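Local coordinates for MutS2 protein (Thermus thermophilus, PDB 2ZQE), which probably acts through its Smr domain as a DNA-binding endonuclease that helps to suppress homologous recombination, at residues E53-D58 / E62-A67. Residues are numbered along the deposited sequence; the frame is centred on the assembly and turned at random.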
ATOM      1  N   GLU A  53      -1.922  -7.586   5.276  1.00  5.84           N
ATOM      2  CA  GLU A  53      -1.201  -8.424   6.242  1.00  6.98           C
ATOM      3  C   GLU A  53       0.304  -8.078   6.303  1.00  7.00           C
ATOM      4  O   GLU A  53       0.907  -7.997   7.388  1.00  7.11           O
ATOM      5  CB  GLU A  53      -1.452  -9.912   5.963  1.00  7.96           C
ATOM      6  CG  GLU A  53      -0.847 -10.837   7.024  1.00 10.22           C
ATOM      7  CD  GLU A  53      -1.482 -10.741   8.422  1.00 13.62           C
ATOM      8  OE1 GLU A  53      -2.541 -10.103   8.617  1.00 12.09           O
ATOM      9  OE2 GLU A  53      -0.900 -11.351   9.354  1.00 15.76           O
ATOM     10  N   ALA A  54       0.909  -7.830   5.138  1.00  6.18           N
ATOM     11  CA  ALA A  54       2.304  -7.380   5.110  1.00  6.26           C
ATOM     12  C   ALA A  54       2.499  -6.072   5.893  1.00  6.38           C
ATOM     13  O   ALA A  54       3.491  -5.902   6.641  1.00  6.62           O
ATOM     14  CB  ALA A  54       2.781  -7.227   3.675  1.00  6.60           C
ATOM     15  N   LEU A  55       1.539  -5.154   5.752  1.00  5.39           N
ATOM     16  CA  LEU A  55       1.627  -3.844   6.418  1.00  4.82           C
ATOM     17  C   LEU A  55       1.517  -3.980   7.931  1.00  4.57           C
ATOM     18  O   LEU A  55       2.185  -3.250   8.662  1.00  5.37           O
ATOM     19  CB  LEU A  55       0.545  -2.900   5.897  1.00  4.39           C
ATOM     20  CG  LEU A  55       0.684  -2.465   4.435  1.00  4.25           C
ATOM     21  CD1 LEU A  55      -0.563  -1.699   3.971  1.00  4.94           C
ATOM     22  CD2 LEU A  55       1.980  -1.631   4.173  1.00  5.85           C
ATOM     23  N   ARG A  56       0.686  -4.913   8.389  1.00  5.11           N
ATOM     24  CA  ARG A  56       0.597  -5.209   9.829  1.00  5.39           C
ATOM     25  C   ARG A  56       1.950  -5.555  10.429  1.00  6.55           C
ATOM     26  O   ARG A  56       2.225  -5.193  11.584  1.00  6.79           O
ATOM     27  CB  ARG A  56      -0.388  -6.353  10.122  1.00  4.94           C
ATOM     28  CG  ARG A  56      -1.827  -5.963   9.771  1.00  4.99           C
ATOM     29  CD  ARG A  56      -2.843  -6.983  10.279  1.00  6.23           C
ATOM     30  NE  ARG A  56      -4.163  -6.508   9.868  1.00  7.27           N
ATOM     31  CZ  ARG A  56      -4.804  -6.919   8.775  1.00  7.70           C
ATOM     32  NH1 ARG A  56      -4.283  -7.861   7.996  1.00  8.03           N
ATOM     33  NH2 ARG A  56      -5.969  -6.365   8.453  1.00  7.02           N
ATOM     34  N   ARG A  57       2.796  -6.226   9.641  1.00  7.76           N
ATOM     35  CA  ARG A  57       4.091  -6.719  10.119  1.00  8.56           C
ATOM     36  C   ARG A  57       5.235  -5.743   9.866  1.00  9.24           C
ATOM     37  O   ARG A  57       6.370  -5.970  10.304  1.00  9.44           O
ATOM     38  CB  ARG A  57       4.412  -8.050   9.420  1.00  9.06           C
ATOM     39  CG  ARG A  57       3.406  -9.143   9.655  1.00 11.48           C
ATOM     40  CD  ARG A  57       3.500 -10.237   8.607  1.00 17.44           C
ATOM     41  NE  ARG A  57       4.547 -11.217   8.878  1.00 26.07           N
ATOM     42  CZ  ARG A  57       5.810 -11.125   8.460  1.00 28.61           C
ATOM     43  NH1 ARG A  57       6.216 -10.080   7.746  1.00 30.96           N
ATOM     44  NH2 ARG A  57       6.673 -12.092   8.755  1.00 30.05           N
ATOM     45  N   ASP A  58       4.936  -4.640   9.183  1.00  8.76           N
ATOM     46  CA  ASP A  58       5.973  -3.738   8.700  1.00  9.22           C
ATOM     47  C   ASP A  58       6.262  -2.579   9.657  1.00  9.89           C
ATOM     48  O   ASP A  58       5.407  -1.725   9.898  1.00  9.23           O
ATOM     49  CB  ASP A  58       5.602  -3.209   7.313  1.00  8.86           C
ATOM     50  CG  ASP A  58       6.813  -2.726   6.538  1.00  9.77           C
ATOM     51  OD1 ASP A  58       7.593  -1.912   7.077  1.00 11.14           O
ATOM     52  OD2 ASP A  58       7.013  -3.191   5.394  1.00 11.37           O
ATOM     53  N   GLU A  62       2.902   3.257  10.372  1.00  8.10           N
ATOM     54  CA  GLU A  62       2.180   3.681  11.564  1.00  9.53           C
ATOM     55  C   GLU A  62       0.753   3.126  11.546  1.00  9.27           C
ATOM     56  O   GLU A  62       0.299   2.526  12.516  1.00  9.71           O
ATOM     57  CB  GLU A  62       2.171   5.191  11.682  1.00 10.40           C
ATOM     58  CG  GLU A  62       1.491   5.663  12.950  1.00 15.90           C
ATOM     59  CD  GLU A  62       1.716   7.121  13.213  1.00 22.20           C
ATOM     60  OE1 GLU A  62       1.175   7.949  12.442  1.00 24.36           O
ATOM     61  OE2 GLU A  62       2.424   7.427  14.204  1.00 24.80           O
ATOM     62  N   SER A  63       0.042   3.351  10.443  1.00  8.02           N
ATOM     63  CA  SER A  63      -1.313   2.815  10.313  1.00  7.67           C
ATOM     64  C   SER A  63      -1.672   2.705   8.838  1.00  6.66           C
ATOM     65  O   SER A  63      -0.969   3.242   7.982  1.00  6.49           O
ATOM     66  CB  SER A  63      -2.319   3.700  11.056  1.00  7.41           C
ATOM     67  OG  SER A  63      -2.382   5.008  10.492  1.00  7.17           O
ATOM     68  N   PHE A  64      -2.726   1.962   8.539  1.00  6.07           N
ATOM     69  CA  PHE A  64      -3.212   1.883   7.161  1.00  4.69           C
ATOM     70  C   PHE A  64      -4.705   1.648   7.177  1.00  5.10           C
ATOM     71  O   PHE A  64      -5.255   1.174   8.180  1.00  5.08           O
ATOM     72  CB  PHE A  64      -2.501   0.757   6.391  1.00  5.04           C
ATOM     73  CG  PHE A  64      -2.832  -0.613   6.910  1.00  3.99           C
ATOM     74  CD1 PHE A  64      -3.975  -1.280   6.469  1.00  3.85           C
ATOM     75  CD2 PHE A  64      -2.012  -1.227   7.856  1.00  6.28           C
ATOM     76  CE1 PHE A  64      -4.298  -2.557   6.965  1.00  5.96           C
ATOM     77  CE2 PHE A  64      -2.326  -2.487   8.351  1.00  5.69           C
ATOM     78  CZ  PHE A  64      -3.468  -3.149   7.908  1.00  6.56           C
ATOM     79  N   ALA A  65      -5.356   1.976   6.061  1.00  4.63           N
ATOM     80  CA  ALA A  65      -6.803   1.804   5.917  1.00  5.07           C
ATOM     81  C   ALA A  65      -7.168   1.844   4.451  1.00  4.64           C
ATOM     82  O   ALA A  65      -6.418   2.385   3.643  1.00  4.95           O
ATOM     83  CB  ALA A  65      -7.537   2.921   6.635  1.00  4.89           C
ATOM     84  N   ASP A  66      -8.302   1.243   4.103  1.00  4.37           N
ATOM     85  CA  ASP A  66      -8.870   1.446   2.769  1.00  5.15           C
ATOM     86  C   ASP A  66      -9.103   2.931   2.558  1.00  5.14           C
ATOM     87  O   ASP A  66      -9.480   3.656   3.504  1.00  5.34           O
ATOM     88  CB  ASP A  66     -10.223   0.734   2.662  1.00  4.48           C
ATOM     89  CG  ASP A  66     -10.092  -0.764   2.707  1.00  6.48           C
ATOM     90  OD1 ASP A  66      -9.322  -1.300   1.880  1.00  6.99           O
ATOM     91  OD2 ASP A  66     -10.773  -1.391   3.554  1.00  6.65           O
ATOM     92  N   ALA A  67      -8.876   3.378   1.327  1.00  5.62           N
ATOM     93  CA  ALA A  67      -9.290   4.715   0.897  1.00  6.43           C
ATOM     94  C   ALA A  67     -10.820   4.810   1.018  1.00  7.06           C
ATOM     95  O   ALA A  67     -11.529   3.792   0.899  1.00  7.89           O
ATOM     96  CB  ALA A  67      -8.844   4.983  -0.528  1.00  6.87           C
TER
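Phe64 reaches from its strand to Leu55 and Arg56 of the helix, and no hydrogen bond joins the two segments. The apolar part is Leu55 against the ring: Leu55 CB lies 3.6 Å from Phe64 CD2, while Leu55 CD1 rests over one ring face, 3.9 Å from Phe64 CG. Phe64 CB already points at the helix, and with CG between the backbone N and carbonyl carbon (chi1 66°) the ring offers a face to Leu55 and an edge to Arg56.

Arg56 CG sits in the ring plane, 3.8 Å from Phe64 CZ; the chain runs extended to NE, and a quarter turn at its end (chi4 96°) lays one guanidinium face, off-centre, over that CZ. With the planes 69° apart, this is no parallel stack. Arg56 NH1 also forms a salt bridge to Glu53 OE1 at 2.9 Å. Cut back to an alanine, Phe64 would probably leave Leu55 CD1 without its ring cover and the guanidinium without its apolar neighbour.

This is helix-on-sheet packing in the alpha/beta Smr domain: helix 46-57 lies against outermost strand 61-66 of the mixed sheet, with Leu55 buried between Val79 of strand 76-81 and Leu25 of helix 14-30, and Arg56 at the exposed margin.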